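Side-chain contacts in ATP:cob(I)alamin adenosyltransferase (Salmonella enterica subsp. enterica serovar Livingstone, PDB 5CX7), which probably converts cob(I)alamin to adenosylcobalamin, the cofactor of propanediol dehydratase, and binds heme through its C-terminal domain: residues 26-31 with 50-55; 36-41 with 65-70; 106-111 with 132-137. All coordinates share one frame; numbering follows the deposited sequence.

Contact 1 of 3, residues 26-31 with 50-55; sequences ERAQQL and WRMPDA. With HEM (protoporphyrin IX containing Fe), chain B.
M52, just past strand 46-51, reaches to A28 and Q29 on helix 14-31. Its CB already points at the helix. CG sits beside the backbone N, anti to the carbonyl carbon (chi1 -62°), and chi2 is extended. This carries the sulfur out to the helix, where SD lies 3.6 Å from A28 CB. The chain then bends at chi3 (63°), which lays the methyl CE along the helix surface. CE is 4.0 Å from A28 CB and 4.0 Å from Q29 CG. Q29 crosses the methionine at a slant and touches CE with CG. V35 and P34, in the loop before strand 36-41, also pack on M52.

The backbone after the strand is shaped by a type II turn from M52 to A55. A55 N donates to M52 O at 3.1 Å. R51 braces the same turn: its NH2 gives a 2.8 Å bond to A55 O, in the carbonyl plane and on a lone pair.

W50 belongs to the heme pocket. The heme methyl CMC sits over the centre of one indole face, 3.8 Å above the plane, as in a CH-pi contact. W50 CE3 also comes within 3.4 Å of the heme vinyl carbon CBB. W50 pairs in an antiparallel ladder with a strand of a second subunit, so the sheet continues across that interface. E26 and Q29 probably take part in magnesium binding.

Between helix and loop the chemistry is thioether, methyl and methylene. The joint therefore rests on shape and burial rather than on directed bonds, and the Q29 amide does not touch M52.

Contact 2 of 3, residues 36-41 with 65-70; sequences VVSIVD and KKAWTA
V40 and A67 are the main apolar pair between strand 36-41 and helix 59-72. Their side chains point at each other, and V40 CG1 lies 3.9 Å from A67 CB. V40 is turned with CG1 anti to the carbonyl carbon (chi1 -56°). Both of its methyls then face the helix. V71, one helical turn on from A67, also packs on V40.

Other contacts set carbon against polar backbone atoms. V40 CG2 rests 3.4 Å from A67 O and 4.0 Å from W68 N, so it lies on the A67-W68 peptide. S38 supplies the matching contact two residues back, on the same strand face: its O is 3.7 Å from A67 CB, and its OG 3.9 Å from the same methyl. A67 thus fits between S38 and V40. The small alanine lets the axes of the two segments approach to 7.3 Å, at an angle of 30°.

Hydrogen bonds and salt bridges join the helix to itself and to other parts of the chain. K65 O accepts from T69 N and from T69 OG1, which come from opposite faces of the carbonyl plane; T69 OG1 is 2.7 Å away. K66 NZ forms a salt bridge with D130 and bonds to the carbonyls of G105 and I122.

V37 and I39 point to the other side of the strand, where they pack on helix 14-31. Strand 36-41 lies between strands 46-51 and 115-123 and has helix 59-72 on one face and helix 14-31 on the other. Such an alpha-beta-alpha layering is consistent with the GAF clan to which this HbpS-like domain is assigned.

Contact 3 of 3, residues 106-111 with 132-137; sequences GGYALW and DIAQTA
Y108, on strand 107-112 at the border of the sheet, meets A134 and Q135 of helix 127-139, which follows the neighbouring strand 115-123. The tyrosine ring spans the gap between strand and helix. Its CG lies anti to the carbonyl carbon (chi1 -73°), which carries the ring towards the helix. CD1 and CE1 are each 3.7 Å from A134 CB, and the methyl approaches obliquely.

The far end of the ring is polar. Q135 NE2 donates to Y108 OH over 2.7 Å, with an angle of 155° at the hydrogen. The hydroxyl lies near the amide plane, and the bond is slightly bent. The ring and amide planes stand 79° apart. The glutamine is extended beyond CG, and its CG also passes 3.6 Å from Y108 OH. The bond helps to set the turn of the amide.

At the start of the strand, G106 O is 4.0 Å from A134 CB. G106 has a positive phi, in a region used mainly by glycine.

M131 and I138 of the same helix also touch Y108, as do A76 and T145 from loops. A134 packs on I122 of strand 115-123, which bonds to G106 through the backbone. The ring is buried, while its hydroxyl bonds to an exposed glutamine. This is helix-on-sheet packing in an alpha+beta domain, where the helix packs on the strand that precedes it and on the outer strand next to that.

From the N terminus, helix 14-31 leads into the hairpin of strands 36-41 and 46-51. Contact 1 closes this loop by bringing the end of the hairpin back to the helix. Contact 2 opens inside that loop and closes on helix 59-72, so contacts 1 and 2 cross. W50 O and V37 N, 2.9 Å apart, join them within the sheet. Contact 3 follows in series and closes a separate, later loop around strand 115-123. It is tied to contact 1 by a 2.8 Å salt bridge from R27 NH2 to D132 OD2, and to contact 2 where A70 packs on the Y108-A109 backbone. Together they attach three helices to one sheet.

Contact 1 of 3, residues 26-31 with 50-55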
loop_
_atom_site.group_PDB
_atom_site.type_symbol
_atom_site.label_atom_id
_atom_site.label_comp_id
_atom_site.label_asym_id
_atom_site.label_seq_id
_atom_site.Cartn_x
_atom_site.Cartn_y
_atom_site.Cartn_z
ATOM N N GLU E 26 24.954 -7.259 23.531
ATOM C CA GLU E 26 26.214 -7.866 24.019
ATOM C C GLU E 26 26.554 -9.173 23.268
ATOM O O GLU E 26 27.697 -9.390 22.867
ATOM C CB GLU E 26 26.173 -8.083 25.543
ATOM C CG GLU E 26 26.324 -6.735 26.261
ATOM C CD GLU E 26 26.185 -6.824 27.782
ATOM O OE1 GLU E 26 25.933 -7.949 28.309
ATOM O OE2 GLU E 26 26.293 -5.767 28.444
ATOM N N ARG E 27 25.583 -10.053 23.123
ATOM C CA ARG E 27 25.794 -11.287 22.416
ATOM C C ARG E 27 26.137 -11.062 20.930
ATOM O O ARG E 27 27.047 -11.724 20.387
ATOM C CB ARG E 27 24.561 -12.223 22.540
ATOM C CG ARG E 27 24.718 -13.581 21.898
ATOM C CD ARG E 27 26.003 -14.271 22.437
ATOM N NE ARG E 27 26.123 -15.587 21.856
ATOM C CZ ARG E 27 27.255 -16.304 21.811
ATOM N NH1 ARG E 27 28.385 -15.836 22.335
ATOM N NH2 ARG E 27 27.270 -17.513 21.186
ATOM N N ALA E 28 25.404 -10.128 20.270
ATOM C CA ALA E 28 25.748 -9.790 18.899
ATOM C C ALA E 28 27.197 -9.247 18.775
ATOM O O ALA E 28 27.945 -9.612 17.834
ATOM C CB ALA E 28 24.749 -8.761 18.363
ATOM N N GLN E 29 27.612 -8.400 19.708
ATOM C CA GLN E 29 29.022 -7.963 19.787
ATOM C C GLN E 29 30.015 -9.152 19.913
ATOM O O GLN E 29 31.027 -9.164 19.228
ATOM C CB GLN E 29 29.238 -6.989 20.943
ATOM C CG GLN E 29 28.619 -5.648 20.680
ATOM C CD GLN E 29 28.593 -4.739 21.893
ATOM O OE1 GLN E 29 28.728 -5.180 23.019
ATOM N NE2 GLN E 29 28.430 -3.480 21.656
ATOM N N GLN E 30 29.691 -10.153 20.742
ATOM C CA GLN E 30 30.545 -11.310 20.880
ATOM C C GLN E 30 30.664 -12.058 19.573
ATOM O O GLN E 30 31.724 -12.590 19.253
ATOM C CB GLN E 30 30.018 -12.289 21.946
ATOM C CG GLN E 30 30.203 -11.781 23.366
ATOM C CD GLN E 30 29.411 -12.543 24.435
ATOM O OE1 GLN E 30 28.725 -13.526 24.181
ATOM N NE2 GLN E 30 29.322 -11.912 25.596
ATOM N N LEU E 31 29.535 -12.141 18.841
ATOM C CA LEU E 31 29.534 -12.832 17.580
ATOM C C LEU E 31 30.112 -11.995 16.464
ATOM O O LEU E 31 30.214 -12.515 15.367
ATOM C CB LEU E 31 28.117 -13.320 17.242
ATOM C CG LEU E 31 27.518 -14.337 18.206
ATOM C CD1 LEU E 31 26.134 -14.752 17.773
ATOM C CD2 LEU E 31 28.402 -15.584 18.339
ATOM N N TRP E 50 16.287 -1.375 18.685
ATOM C CA TRP E 50 17.678 -0.922 18.724
ATOM C C TRP E 50 18.459 -1.454 17.574
ATOM O O TRP E 50 18.497 -2.636 17.307
ATOM C CB TRP E 50 18.351 -1.425 20.039
ATOM C CG TRP E 50 19.704 -0.848 20.205
ATOM C CD1 TRP E 50 20.855 -1.271 19.608
ATOM C CD2 TRP E 50 20.041 0.336 20.912
ATOM N NE1 TRP E 50 21.908 -0.462 19.970
ATOM C CE2 TRP E 50 21.432 0.537 20.765
ATOM C CE3 TRP E 50 19.313 1.229 21.703
ATOM C CZ2 TRP E 50 22.100 1.587 21.371
ATOM C CZ3 TRP E 50 20.006 2.277 22.337
ATOM C CH2 TRP E 50 21.347 2.463 22.138
ATOM N N ARG E 51 19.069 -0.555 16.792
ATOM C CA ARG E 51 19.845 -0.941 15.648
ATOM C C ARG E 51 21.303 -0.711 15.889
ATOM O O ARG E 51 21.716 0.413 16.140
ATOM C CB ARG E 51 19.473 -0.132 14.394
ATOM C CG ARG E 51 20.350 -0.407 13.181
ATOM C CD ARG E 51 19.868 0.323 11.899
ATOM N NE ARG E 51 20.701 -0.082 10.759
ATOM C CZ ARG E 51 21.831 0.487 10.346
ATOM N NH1 ARG E 51 22.322 1.584 10.919
ATOM N NH2 ARG E 51 22.473 -0.028 9.288
ATOM N N MET E 52 22.071 -1.737 15.707
ATOM C CA MET E 52 23.546 -1.645 15.819
ATOM C C MET E 52 24.128 -1.101 14.531
ATOM O O MET E 52 23.576 -1.344 13.426
ATOM C CB MET E 52 24.156 -2.989 16.143
ATOM C CG MET E 52 23.707 -3.560 17.452
ATOM S SD MET E 52 24.218 -5.245 17.743
ATOM C CE MET E 52 26.024 -5.026 17.765
ATOM N N PRO E 53 25.220 -0.325 14.649
ATOM C CA PRO E 53 25.805 0.244 13.433
ATOM C C PRO E 53 26.133 -0.819 12.383
ATOM O O PRO E 53 26.572 -1.904 12.712
ATOM C CB PRO E 53 27.091 0.951 13.936
ATOM C CG PRO E 53 26.875 1.169 15.373
ATOM C CD PRO E 53 25.982 0.046 15.873
ATOM N N ASP E 54 25.849 -0.491 11.118
ATOM C CA ASP E 54 26.096 -1.353 9.968
ATOM C C ASP E 54 25.254 -2.621 9.892
ATOM O O ASP E 54 25.515 -3.458 9.026
ATOM C CB ASP E 54 27.574 -1.742 9.832
ATOM C CG ASP E 54 28.484 -0.551 9.709
ATOM O OD1 ASP E 54 28.173 0.356 8.929
ATOM O OD2 ASP E 54 29.534 -0.545 10.400
ATOM N N ALA E 55 24.207 -2.749 10.697
ATOM C CA ALA E 55 23.284 -3.863 10.499
ATOM C C ALA E 55 22.690 -3.819 9.080
ATOM O O ALA E 55 22.406 -2.749 8.521
ATOM C CB ALA E 55 22.159 -3.842 11.518
HETATM C CHA HEM B . 21.676 1.871 32.471
HETATM C CHB HEM B . 17.778 3.307 29.933
HETATM C CHC HEM B . 19.540 0.676 26.281
HETATM C CHD HEM B . 23.568 -0.340 28.704
HETATM C C1A HEM B . 20.491 2.412 32.089
HETATM C C2A HEM B . 19.627 3.091 32.961
HETATM C C3A HEM B . 18.530 3.486 32.246
HETATM C C4A HEM B . 18.697 3.093 30.921
HETATM C CMA HEM B . 17.315 4.229 32.777
HETATM C CAA HEM B . 19.822 3.319 34.455
HETATM C CBA HEM B . 18.993 2.211 35.158
HETATM C CGA HEM B . 19.600 1.703 36.443
HETATM O O1A HEM B . 19.120 2.102 37.537
HETATM O O2A HEM B . 20.552 0.879 36.398
HETATM C C1B HEM B . 17.924 2.727 28.689
HETATM C C2B HEM B . 16.975 2.836 27.671
HETATM C C3B HEM B . 17.460 2.098 26.633
HETATM C C4B HEM B . 18.748 1.502 27.065
HETATM C CMB HEM B . 15.680 3.649 27.795
HETATM C CAB HEM B . 16.746 1.995 25.345
HETATM C CBB HEM B . 17.111 1.356 24.259
HETATM C C1C HEM B . 20.777 0.146 26.608
HETATM C C2C HEM B . 21.560 -0.677 25.744
HETATM C C3C HEM B . 22.736 -0.957 26.461
HETATM C C4C HEM B . 22.608 -0.298 27.733
HETATM C CMC HEM B . 21.191 -1.150 24.327
HETATM C CAC HEM B . 23.956 -1.760 26.117
HETATM C CBC HEM B . 24.195 -2.384 24.990
HETATM C C1D HEM B . 23.320 0.216 29.939
HETATM C C2D HEM B . 24.363 0.054 30.956
HETATM C C3D HEM B . 23.850 0.651 32.054
HETATM C C4D HEM B . 22.520 1.188 31.649
HETATM C CMD HEM B . 25.705 -0.635 30.769
HETATM C CAD HEM B . 24.557 0.790 33.407
HETATM C CBD HEM B . 24.775 -0.527 34.157
HETATM C CGD HEM B . 23.915 -0.659 35.396
HETATM O O1D HEM B . 24.439 -0.982 36.513
HETATM O O2D HEM B . 22.673 -0.483 35.292
HETATM N NA HEM B . 19.884 2.398 30.830
HETATM N NB HEM B . 18.930 1.951 28.292
HETATM N NC HEM B . 21.399 0.312 27.818
HETATM N ND HEM B . 22.226 0.892 30.391
HETATM FE FE HEM B . 20.614 1.396 29.408
#

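Contact 2 of 3, residues 36-41 with 65-70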
loop_
_atom_site.group_PDB
_atom_site.type_symbol
_atom_site.label_atom_id
_atom_site.label_comp_id
_atom_site.label_asym_id
_atom_site.label_seq_id
_atom_site.Cartn_x
_atom_site.Cartn_y
_atom_site.Cartn_z
ATOM N N VAL E 36 19.607 -5.775 14.369
ATOM C CA VAL E 36 18.551 -5.044 14.892
ATOM C C VAL E 36 17.799 -5.937 15.898
ATOM O O VAL E 36 17.554 -7.101 15.638
ATOM C CB VAL E 36 17.536 -4.581 13.767
ATOM C CG1 VAL E 36 16.309 -3.881 14.369
ATOM C CG2 VAL E 36 18.198 -3.687 12.782
ATOM N N VAL E 37 17.430 -5.334 17.025
ATOM C CA VAL E 37 16.696 -5.976 18.144
ATOM C C VAL E 37 15.376 -5.329 18.262
ATOM O O VAL E 37 15.288 -4.097 18.234
ATOM C CB VAL E 37 17.388 -5.740 19.529
ATOM C CG1 VAL E 37 16.653 -6.422 20.647
ATOM C CG2 VAL E 37 18.833 -6.180 19.476
ATOM N N SER E 38 14.338 -6.121 18.339
ATOM C CA SER E 38 13.043 -5.585 18.447
ATOM C C SER E 38 12.255 -6.364 19.470
ATOM O O SER E 38 12.282 -7.580 19.498
ATOM C CB SER E 38 12.292 -5.623 17.071
ATOM O OG SER E 38 10.888 -5.300 17.252
ATOM N N ILE E 39 11.526 -5.639 20.278
ATOM C CA ILE E 39 10.633 -6.224 21.295
ATOM C C ILE E 39 9.238 -5.622 21.030
ATOM O O ILE E 39 9.093 -4.431 20.975
ATOM C CB ILE E 39 11.067 -5.929 22.726
ATOM C CG1 ILE E 39 12.519 -6.406 22.948
ATOM C CG2 ILE E 39 10.157 -6.623 23.714
ATOM C CD1 ILE E 39 13.142 -5.943 24.234
ATOM N N VAL E 40 8.256 -6.512 21.006
ATOM C CA VAL E 40 6.849 -6.133 20.996
ATOM C C VAL E 40 6.161 -6.663 22.276
ATOM O O VAL E 40 6.655 -7.568 22.932
ATOM C CB VAL E 40 6.095 -6.613 19.735
ATOM C CG1 VAL E 40 6.748 -6.111 18.470
ATOM C CG2 VAL E 40 5.970 -8.116 19.720
ATOM N N ASP E 41 5.099 -5.998 22.679
ATOM C CA ASP E 41 4.315 -6.433 23.810
ATOM C C ASP E 41 3.346 -7.536 23.410
ATOM O O ASP E 41 3.325 -7.995 22.262
ATOM C CB ASP E 41 3.653 -5.232 24.536
ATOM C CG ASP E 41 2.513 -4.592 23.745
ATOM O OD1 ASP E 41 2.025 -5.144 22.745
ATOM O OD2 ASP E 41 2.157 -3.481 24.176
ATOM N N LYS E 65 9.191 -7.452 12.465
ATOM C CA LYS E 65 8.263 -8.502 11.946
ATOM C C LYS E 65 8.384 -9.828 12.659
ATOM O O LYS E 65 7.384 -10.524 12.902
ATOM C CB LYS E 65 8.413 -8.676 10.428
ATOM C CG LYS E 65 7.831 -7.435 9.689
ATOM C CD LYS E 65 7.994 -7.580 8.215
ATOM C CE LYS E 65 7.092 -6.473 7.527
ATOM N NZ LYS E 65 7.098 -6.662 6.078
ATOM N N LYS E 66 9.609 -10.268 12.886
ATOM C CA LYS E 66 9.770 -11.503 13.675
ATOM C C LYS E 66 9.130 -11.446 15.023
ATOM O O LYS E 66 8.537 -12.422 15.522
ATOM C CB LYS E 66 11.244 -11.884 13.782
ATOM C CG LYS E 66 11.881 -12.359 12.524
ATOM C CD LYS E 66 13.353 -12.795 12.777
ATOM C CE LYS E 66 14.123 -12.896 11.466
ATOM N NZ LYS E 66 15.549 -13.258 11.674
ATOM N N ALA E 67 9.320 -10.318 15.712
ATOM C CA ALA E 67 8.799 -10.140 17.034
ATOM C C ALA E 67 7.302 -10.146 17.018
ATOM O O ALA E 67 6.633 -10.831 17.849
ATOM C CB ALA E 67 9.311 -8.858 17.627
ATOM N N TRP E 68 6.742 -9.423 16.018
ATOM C CA TRP E 68 5.294 -9.399 15.865
ATOM C C TRP E 68 4.699 -10.779 15.523
ATOM O O TRP E 68 3.674 -11.169 16.111
ATOM C CB TRP E 68 4.894 -8.411 14.748
ATOM C CG TRP E 68 3.425 -8.246 14.668
ATOM C CD1 TRP E 68 2.674 -7.372 15.342
ATOM C CD2 TRP E 68 2.545 -8.920 13.783
ATOM N NE1 TRP E 68 1.337 -7.463 14.978
ATOM C CE2 TRP E 68 1.222 -8.397 14.016
ATOM C CE3 TRP E 68 2.711 -9.899 12.814
ATOM C CZ2 TRP E 68 0.119 -8.807 13.301
ATOM C CZ3 TRP E 68 1.559 -10.391 12.169
ATOM C CH2 TRP E 68 0.313 -9.804 12.380
ATOM N N THR E 69 5.361 -11.506 14.631
ATOM C CA THR E 69 4.928 -12.850 14.260
ATOM C C THR E 69 4.802 -13.764 15.493
ATOM O O THR E 69 3.881 -14.556 15.595
ATOM C CB THR E 69 5.933 -13.459 13.267
ATOM O OG1 THR E 69 6.016 -12.673 12.065
ATOM C CG2 THR E 69 5.553 -14.842 12.884
ATOM N N ALA E 70 5.852 -13.719 16.333
ATOM C CA ALA E 70 5.902 -14.530 17.512
ATOM C C ALA E 70 4.635 -14.342 18.326
ATOM O O ALA E 70 4.072 -15.324 18.850
ATOM C CB ALA E 70 7.164 -14.241 18.339
#

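Contact 3 of 3, residues 106-111 with 132-137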
loop_
_atom_site.group_PDB
_atom_site.type_symbol
_atom_site.label_atom_id
_atom_site.label_comp_id
_atom_site.label_asym_id
_atom_site.label_seq_id
_atom_site.Cartn_x
_atom_site.Cartn_y
_atom_site.Cartn_z
ATOM N N GLY E 106 14.485 -16.489 14.451
ATOM C CA GLY E 106 14.962 -15.259 15.087
ATOM C C GLY E 106 13.964 -14.542 15.948
ATOM O O GLY E 106 14.323 -13.586 16.628
ATOM N N GLY E 107 12.699 -14.977 15.892
ATOM C CA GLY E 107 11.651 -14.462 16.702
ATOM C C GLY E 107 11.203 -15.509 17.711
ATOM O O GLY E 107 11.080 -16.657 17.355
ATOM N N TYR E 108 10.963 -15.075 18.936
ATOM C CA TYR E 108 10.464 -15.909 19.992
ATOM C C TYR E 108 9.352 -15.218 20.754
ATOM O O TYR E 108 9.374 -14.013 20.991
ATOM C CB TYR E 108 11.593 -16.234 20.997
ATOM C CG TYR E 108 12.544 -17.191 20.446
ATOM C CD1 TYR E 108 13.577 -16.741 19.637
ATOM C CD2 TYR E 108 12.498 -18.533 20.744
ATOM C CE1 TYR E 108 14.510 -17.610 19.164
ATOM C CE2 TYR E 108 13.413 -19.451 20.199
ATOM C CZ TYR E 108 14.429 -18.939 19.423
ATOM O OH TYR E 108 15.394 -19.724 18.868
ATOM N N ALA E 109 8.345 -15.996 21.107
ATOM C CA ALA E 109 7.280 -15.561 21.968
ATOM C C ALA E 109 7.756 -15.680 23.424
ATOM O O ALA E 109 8.515 -16.578 23.756
ATOM C CB ALA E 109 6.069 -16.422 21.772
ATOM N N LEU E 110 7.371 -14.728 24.238
ATOM C CA LEU E 110 7.827 -14.636 25.628
ATOM C C LEU E 110 6.613 -14.908 26.532
ATOM O O LEU E 110 5.597 -14.209 26.437
ATOM C CB LEU E 110 8.394 -13.288 25.916
ATOM C CG LEU E 110 9.493 -12.819 24.953
ATOM C CD1 LEU E 110 9.901 -11.401 25.264
ATOM C CD2 LEU E 110 10.706 -13.722 24.981
ATOM N N TRP E 111 6.778 -15.849 27.451
ATOM C CA TRP E 111 5.704 -16.302 28.350
ATOM C C TRP E 111 6.133 -16.302 29.823
ATOM O O TRP E 111 7.298 -16.502 30.136
ATOM C CB TRP E 111 5.327 -17.733 28.029
ATOM C CG TRP E 111 4.826 -17.998 26.685
ATOM C CD1 TRP E 111 5.564 -18.192 25.580
ATOM C CD2 TRP E 111 3.454 -18.124 26.285
ATOM N NE1 TRP E 111 4.745 -18.414 24.501
ATOM C CE2 TRP E 111 3.444 -18.359 24.909
ATOM C CE3 TRP E 111 2.237 -18.080 26.977
ATOM C CZ2 TRP E 111 2.248 -18.572 24.185
ATOM C CZ3 TRP E 111 1.052 -18.255 26.277
ATOM C CH2 TRP E 111 1.051 -18.501 24.909
ATOM N N ASP E 132 20.580 -17.611 18.147
ATOM C CA ASP E 132 21.545 -17.603 19.273
ATOM C C ASP E 132 21.437 -16.345 20.062
ATOM O O ASP E 132 21.315 -16.367 21.311
ATOM C CB ASP E 132 22.942 -17.779 18.685
ATOM C CG ASP E 132 24.094 -17.785 19.763
ATOM O OD1 ASP E 132 23.941 -17.180 20.816
ATOM O OD2 ASP E 132 25.184 -18.212 19.401
ATOM N N ILE E 133 21.477 -15.216 19.378
ATOM C CA ILE E 133 21.300 -13.916 20.034
ATOM C C ILE E 133 19.981 -13.780 20.800
ATOM O O ILE E 133 20.007 -13.388 21.947
ATOM C CB ILE E 133 21.464 -12.773 19.037
ATOM C CG1 ILE E 133 22.925 -12.742 18.482
ATOM C CG2 ILE E 133 21.116 -11.430 19.629
ATOM C CD1 ILE E 133 23.070 -12.045 17.145
ATOM N N ALA E 134 18.884 -14.183 20.157
ATOM C CA ALA E 134 17.594 -14.147 20.773
ATOM C C ALA E 134 17.545 -15.048 22.021
ATOM O O ALA E 134 17.061 -14.630 23.050
ATOM C CB ALA E 134 16.527 -14.570 19.776
ATOM N N GLN E 135 18.012 -16.263 21.897
ATOM C CA GLN E 135 18.016 -17.214 23.028
ATOM C C GLN E 135 18.868 -16.736 24.193
ATOM O O GLN E 135 18.476 -16.859 25.343
ATOM C CB GLN E 135 18.502 -18.591 22.589
ATOM C CG GLN E 135 17.529 -19.347 21.700
ATOM C CD GLN E 135 18.258 -20.399 20.846
ATOM O OE1 GLN E 135 19.392 -20.717 21.088
ATOM N NE2 GLN E 135 17.588 -20.911 19.827
ATOM N N THR E 136 20.011 -16.177 23.882
ATOM C CA THR E 136 20.912 -15.612 24.904
ATOM C C THR E 136 20.215 -14.488 25.645
ATOM O O THR E 136 20.334 -14.390 26.861
ATOM C CB THR E 136 22.244 -15.123 24.252
ATOM O OG1 THR E 136 22.846 -16.207 23.570
ATOM C CG2 THR E 136 23.239 -14.574 25.300
ATOM N N ALA E 137 19.535 -13.591 24.917
ATOM C CA ALA E 137 18.889 -12.447 25.523
ATOM C C ALA E 137 17.772 -12.927 26.423
ATOM O O ALA E 137 17.637 -12.422 27.543
ATOM C CB ALA E 137 18.344 -11.530 24.453
#